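Local structure of allantoicase (Saccharomyces cerevisiae, 1O59) at residues D36-K41 and N59-T64. The protein hydrolyses allantoate to (S)-ureidoglycolate and urea, a step of allantoin degradation that lets yeast use purines as secondary nitrogen sources. Numbering follows the deposited sequence.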
loop_
_atom_site.group_PDB
_atom_site.type_symbol
_atom_site.label_atom_id
_atom_site.label_comp_id
_atom_site.label_asym_id
_atom_site.label_seq_id
_atom_site.Cartn_x
_atom_site.Cartn_y
_atom_site.Cartn_z
ATOM N N ASP A 36 2.401 0.930 1.587
ATOM C CA ASP A 36 2.922 1.977 0.684
ATOM C C ASP A 36 2.100 3.264 0.823
ATOM O O ASP A 36 1.030 3.449 0.186
ATOM C CB ASP A 36 2.946 1.479 -0.755
ATOM C CG ASP A 36 3.383 2.538 -1.746
ATOM O OD1 ASP A 36 4.085 3.495 -1.321
ATOM O OD2 ASP A 36 3.068 2.471 -2.973
ATOM N N VAL A 37 2.619 4.161 1.661
ATOM C CA VAL A 37 1.878 5.337 2.059
ATOM C C VAL A 37 1.889 6.430 0.988
ATOM O O VAL A 37 1.185 7.428 1.144
ATOM C CB VAL A 37 2.403 5.916 3.392
ATOM C CG1 VAL A 37 2.193 4.927 4.546
ATOM C CG2 VAL A 37 3.892 6.326 3.262
ATOM N N ILE A 38 2.708 6.258 -0.062
ATOM C CA ILE A 38 2.751 7.197 -1.192
ATOM C C ILE A 38 2.081 6.686 -2.462
ATOM O O ILE A 38 2.021 7.424 -3.454
ATOM C CB ILE A 38 4.188 7.638 -1.535
ATOM C CG1 ILE A 38 5.027 6.455 -2.036
ATOM C CG2 ILE A 38 4.810 8.293 -0.327
ATOM C CD1 ILE A 38 6.466 6.790 -2.343
ATOM N N GLY A 39 1.598 5.442 -2.441
ATOM C CA GLY A 39 0.868 4.882 -3.581
ATOM C C GLY A 39 -0.351 5.727 -3.909
ATOM O O GLY A 39 -1.060 6.149 -3.001
ATOM N N SER A 40 -0.581 5.960 -5.206
ATOM C CA SER A 40 -1.759 6.681 -5.687
ATOM C C SER A 40 -3.086 6.023 -5.316
ATOM O O SER A 40 -4.119 6.693 -5.225
ATOM C CB SER A 40 -1.699 6.813 -7.194
ATOM O OG SER A 40 -1.779 5.550 -7.797
ATOM N N LYS A 41 -3.049 4.712 -5.120
ATOM C CA LYS A 41 -4.244 3.931 -4.802
ATOM C C LYS A 41 -4.773 4.141 -3.391
ATOM O O LYS A 41 -5.906 3.729 -3.128
ATOM C CB LYS A 41 -4.024 2.439 -5.037
ATOM C CG LYS A 41 -3.138 1.729 -4.017
ATOM C CD LYS A 41 -2.995 0.269 -4.455
ATOM C CE LYS A 41 -2.340 -0.609 -3.438
ATOM N NZ LYS A 41 -2.243 -1.994 -4.014
ATOM N N ASN A 59 4.154 8.694 -12.688
ATOM C CA ASN A 59 4.263 7.253 -12.917
ATOM C C ASN A 59 4.825 6.495 -11.727
ATOM O O ASN A 59 4.463 5.341 -11.513
ATOM C CB ASN A 59 5.086 6.935 -14.168
ATOM C CG ASN A 59 4.404 7.367 -15.457
ATOM O OD1 ASN A 59 5.029 7.992 -16.316
ATOM N ND2 ASN A 59 3.130 7.054 -15.592
ATOM N N LEU A 60 5.659 7.154 -10.930
ATOM C CA LEU A 60 6.374 6.499 -9.815
ATOM C C LEU A 60 5.480 5.823 -8.818
ATOM O O LEU A 60 5.893 4.827 -8.226
ATOM C CB LEU A 60 7.200 7.514 -9.037
ATOM C CG LEU A 60 8.332 8.208 -9.769
ATOM C CD1 LEU A 60 8.861 9.363 -8.951
ATOM C CD2 LEU A 60 9.448 7.240 -10.053
ATOM N N ILE A 61 4.279 6.376 -8.599
ATOM C CA ILE A 61 3.380 5.888 -7.527
ATOM C C ILE A 61 2.168 5.103 -8.007
ATOM O O ILE A 61 1.285 4.739 -7.186
ATOM C CB ILE A 61 2.898 7.018 -6.604
ATOM C CG1 ILE A 61 2.190 8.125 -7.377
ATOM C CG2 ILE A 61 4.060 7.626 -5.830
ATOM C CD1 ILE A 61 1.509 9.142 -6.440
ATOM N N GLN A 62 2.128 4.812 -9.317
ATOM C CA GLN A 62 1.002 4.061 -9.876
ATOM C C GLN A 62 0.990 2.615 -9.348
ATOM O O GLN A 62 2.025 2.000 -9.140
ATOM C CB GLN A 62 0.988 4.106 -11.427
ATOM C CG GLN A 62 0.839 5.527 -11.982
ATOM C CD GLN A 62 -0.416 6.260 -11.417
ATOM O OE1 GLN A 62 -1.555 5.756 -11.549
ATOM N NE2 GLN A 62 -0.204 7.414 -10.767
ATOM N N PRO A 63 -0.197 2.074 -9.154
ATOM C CA PRO A 63 -0.355 0.723 -8.608
ATOM C C PRO A 63 0.149 -0.423 -9.495
ATOM O O PRO A 63 0.444 -1.521 -8.995
ATOM C CB PRO A 63 -1.870 0.602 -8.432
ATOM C CG PRO A 63 -2.460 1.660 -9.256
ATOM C CD PRO A 63 -1.482 2.725 -9.439
ATOM N N THR A 64 0.226 -0.163 -10.790
ATOM C CA THR A 64 0.576 -1.170 -11.778
ATOM C C THR A 64 2.067 -1.467 -11.737
ATOM O O THR A 64 2.873 -0.666 -11.255
ATOM C CB THR A 64 0.245 -0.635 -13.165
ATOM O OG1 THR A 64 0.731 0.707 -13.268
ATOM C CG2 THR A 64 -1.239 -0.433 -13.352
HETATM O O HOH W 1 -0.558 2.871 -5.928
HETATM O O HOH W 2 0.516 -1.816 -6.105
#
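Ser40 meets the flat peptide group of Ile61 from one side: its backbone N and OG both lie off the same face, while water 1 approaches the carbonyl oxygen from slightly to the other side of the plane. Ser40 N donates to Ile61 O at 3.0 Å in a nearly straight bond (173°), tilted 34° from the carbonyl plane. Water 1 donates to that oxygen and accepts from Lys41 N, which makes it a bridge between the loops. Over a face of the Gln62 amide sits Ser40 OG, about equally far from OE1 and NE2; NE2 itself is bonded to the Glu58 carbonyl. With chi1 at 65°, the serine OG also comes 3.3 Å from Pro63 CD and within 3.2 Å of Ile61 O.

Deeper in, Asp36 to Gly39 form a type I beta turn, its Gly39 N to Asp36 O bond weak, and Ile61 CG2 packs against the Ile38 carbonyl of this turn, with Ile38 CG1 at 4.1 Å from Ile61 CG2. This apolar pair joins the interior of the N-terminal beta-sandwich, where Ile38 also packs on Ile98, Ile177 and Phe190. Toward solvent, the Lys41 chain, extended beyond CG, runs alongside Pro63 in the opposite direction, Lys41 CD lying 4.1 Å from Pro63 CB. Lys41 NZ forms a salt bridge with Asp231 and a hydrogen bond with Asn232, so the loop is tied to the second allantoicase repeat.

What this illustrates is how two irregular loops can be joined through one backbone carbonyl: the Ser40 N-H and water 1 both donate to Ile61 O, which probably increases the polarisation of its C=O bond.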